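Local coordinates for ethanolamine utilization protein EutN/carboxysome structural protein Ccml (Halothece sp., PDB 6OWG) that probably forms pentameric vertices that close the corners of a bacterial microcompartment shell, at residues W54-R59 against V78-D83. Residues are numbered along the deposited sequence; the frame is centred on the assembly and turned at random.
Sequences WVLVNR and VVAIID
Leu56 of strand 54-59 faces both Val79 and Ala80 of the antiparallel neighbour, strand 76-81: a classic beta bulge in the sheet of this EutN/CcmL-type domain. Its N donates to Ala80 O at 2.8 Å and its O accepts from Val79 N, so Leu56 is held through both its N and its O at the bulge. Farther along, Ile82 N reaches Trp54 O at 2.7 Å. Valine suits Val55 and Val78, whose branched CB atoms pack in the buried sheet without a polar group to satisfy. On this face, Val78 CG1, placed opposite the backbone N (chi1 168°), lies 3.8 Å from Val55 CB, and its CG2 meets Val55 CG2; the two side chains cross at about a right angle. An alanine in place of Val78 would remove both methyls and would probably open a gap beside Val55 and Leu27. The other face carries Leu56, whose CG rests 3.9 Å from Ile82 CG1; Ala80 presents only its CB to Leu56 CB, 4.2 Å away. Beyond this shell, strand 2-11 flanks 54-59 through backbone bonds of Val55 with Ala4 and Val57 with Gln2, while Ala80 and Ile81 continue the sheet into a strand of a neighbouring subunit. At the bulge, Val79 CG1 packs against the amide of Asn58, 3.4 Å from ND2.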
loop_
_atom_site.group_PDB
_atom_site.type_symbol
_atom_site.label_atom_id
_atom_site.label_comp_id
_atom_site.label_asym_id
_atom_site.label_seq_id
_atom_site.Cartn_x
_atom_site.Cartn_y
_atom_site.Cartn_z
ATOM N N TRP D 54 16.510 58.129 -96.135
ATOM C CA TRP D 54 17.551 57.120 -96.246
ATOM C C TRP D 54 17.544 56.278 -94.983
ATOM O O TRP D 54 17.637 56.811 -93.875
ATOM C CB TRP D 54 18.918 57.768 -96.439
ATOM C CG TRP D 54 19.188 58.197 -97.830
ATOM C CD1 TRP D 54 18.279 58.611 -98.754
ATOM C CD2 TRP D 54 20.465 58.264 -98.462
ATOM N NE1 TRP D 54 18.910 58.927 -99.928
ATOM C CE2 TRP D 54 20.255 58.719 -99.776
ATOM C CE3 TRP D 54 21.767 57.967 -98.050
ATOM C CZ2 TRP D 54 21.297 58.895 -100.678
ATOM C CZ3 TRP D 54 22.797 58.137 -98.948
ATOM C CH2 TRP D 54 22.559 58.599 -100.245
ATOM N N VAL D 55 17.418 54.965 -95.148
ATOM C CA VAL D 55 17.294 54.061 -94.016
ATOM C C VAL D 55 18.340 52.963 -94.128
ATOM O O VAL D 55 18.852 52.663 -95.208
ATOM C CB VAL D 55 15.881 53.442 -93.908
ATOM C CG1 VAL D 55 14.862 54.497 -93.531
ATOM C CG2 VAL D 55 15.488 52.753 -95.202
ATOM N N LEU D 56 18.667 52.377 -92.983
ATOM C CA LEU D 56 19.416 51.131 -92.927
ATOM C C LEU D 56 18.430 49.995 -92.716
ATOM O O LEU D 56 17.650 50.012 -91.760
ATOM C CB LEU D 56 20.456 51.141 -91.809
ATOM C CG LEU D 56 21.728 51.952 -92.018
ATOM C CD1 LEU D 56 22.606 51.803 -90.805
ATOM C CD2 LEU D 56 22.458 51.506 -93.267
ATOM N N VAL D 57 18.464 49.016 -93.608
ATOM C CA VAL D 57 17.586 47.859 -93.547
ATOM C C VAL D 57 18.441 46.603 -93.420
ATOM O O VAL D 57 19.458 46.458 -94.104
ATOM C CB VAL D 57 16.634 47.823 -94.770
ATOM C CG1 VAL D 57 17.390 47.916 -96.081
ATOM C CG2 VAL D 57 15.757 46.586 -94.755
ATOM N N ASN D 58 18.069 45.728 -92.493
ATOM C CA ASN D 58 18.772 44.469 -92.344
ATOM C C ASN D 58 18.020 43.371 -93.094
ATOM O O ASN D 58 16.952 43.593 -93.666
ATOM C CB ASN D 58 18.997 44.138 -90.861
ATOM C CG ASN D 58 17.710 44.037 -90.049
ATOM O OD1 ASN D 58 16.603 44.129 -90.566
ATOM N ND2 ASN D 58 17.867 43.838 -88.754
ATOM N N ARG D 59 18.580 42.167 -93.082
ATOM C CA ARG D 59 18.005 41.050 -93.806
ATOM C C ARG D 59 18.039 39.827 -92.907
ATOM O O ARG D 59 18.899 39.702 -92.034
ATOM C CB ARG D 59 18.763 40.788 -95.112
ATOM C CG ARG D 59 17.933 40.142 -96.195
ATOM C CD ARG D 59 18.686 40.083 -97.510
ATOM N NE ARG D 59 19.782 39.120 -97.467
ATOM C CZ ARG D 59 20.494 38.752 -98.528
ATOM N NH1 ARG D 59 20.219 39.259 -99.719
ATOM N NH2 ARG D 59 21.475 37.871 -98.396
ATOM N N VAL D 78 13.674 48.012 -91.204
ATOM C CA VAL D 78 14.408 49.261 -91.047
ATOM C C VAL D 78 14.892 49.358 -89.606
ATOM O O VAL D 78 14.090 49.371 -88.667
ATOM C CB VAL D 78 13.534 50.463 -91.424
ATOM C CG1 VAL D 78 14.194 51.755 -90.996
ATOM C CG2 VAL D 78 13.257 50.468 -92.910
ATOM N N VAL D 79 16.209 49.411 -89.424
ATOM C CA VAL D 79 16.781 49.497 -88.087
ATOM C C VAL D 79 17.209 50.912 -87.723
ATOM O O VAL D 79 17.318 51.225 -86.529
ATOM C CB VAL D 79 17.971 48.529 -87.927
ATOM C CG1 VAL D 79 17.491 47.110 -88.008
ATOM C CG2 VAL D 79 19.029 48.789 -88.980
ATOM N N ALA D 80 17.438 51.775 -88.706
ATOM C CA ALA D 80 17.929 53.115 -88.448
ATOM C C ALA D 80 17.517 54.014 -89.595
ATOM O O ALA D 80 17.460 53.584 -90.746
ATOM C CB ALA D 80 19.451 53.135 -88.288
ATOM N N ILE D 81 17.216 55.262 -89.263
ATOM C CA ILE D 81 17.121 56.332 -90.244
ATOM C C ILE D 81 18.502 56.953 -90.359
ATOM O O ILE D 81 19.099 57.339 -89.349
ATOM C CB ILE D 81 16.071 57.379 -89.840
ATOM C CG1 ILE D 81 14.675 56.763 -89.842
ATOM C CG2 ILE D 81 16.113 58.566 -90.775
ATOM C CD1 ILE D 81 13.647 57.628 -89.176
ATOM N N ILE D 82 19.022 57.022 -91.581
ATOM C CA ILE D 82 20.375 57.515 -91.791
ATOM C C ILE D 82 20.391 59.024 -91.597
ATOM O O ILE D 82 19.644 59.760 -92.252
ATOM C CB ILE D 82 20.888 57.122 -93.182
ATOM C CG1 ILE D 82 21.258 55.642 -93.214
ATOM C CG2 ILE D 82 22.084 57.956 -93.568
ATOM C CD1 ILE D 82 21.422 55.109 -94.601
ATOM N N ASP D 83 21.229 59.488 -90.674
ATOM C CA ASP D 83 21.494 60.912 -90.533
ATOM C C ASP D 83 22.522 61.382 -91.553
ATOM O O ASP D 83 22.255 62.302 -92.329
ATOM C CB ASP D 83 21.977 61.226 -89.116
ATOM C CG ASP D 83 21.602 62.625 -88.669
ATOM O OD1 ASP D 83 21.591 63.546 -89.509
ATOM O OD2 ASP D 83 21.336 62.812 -87.468
#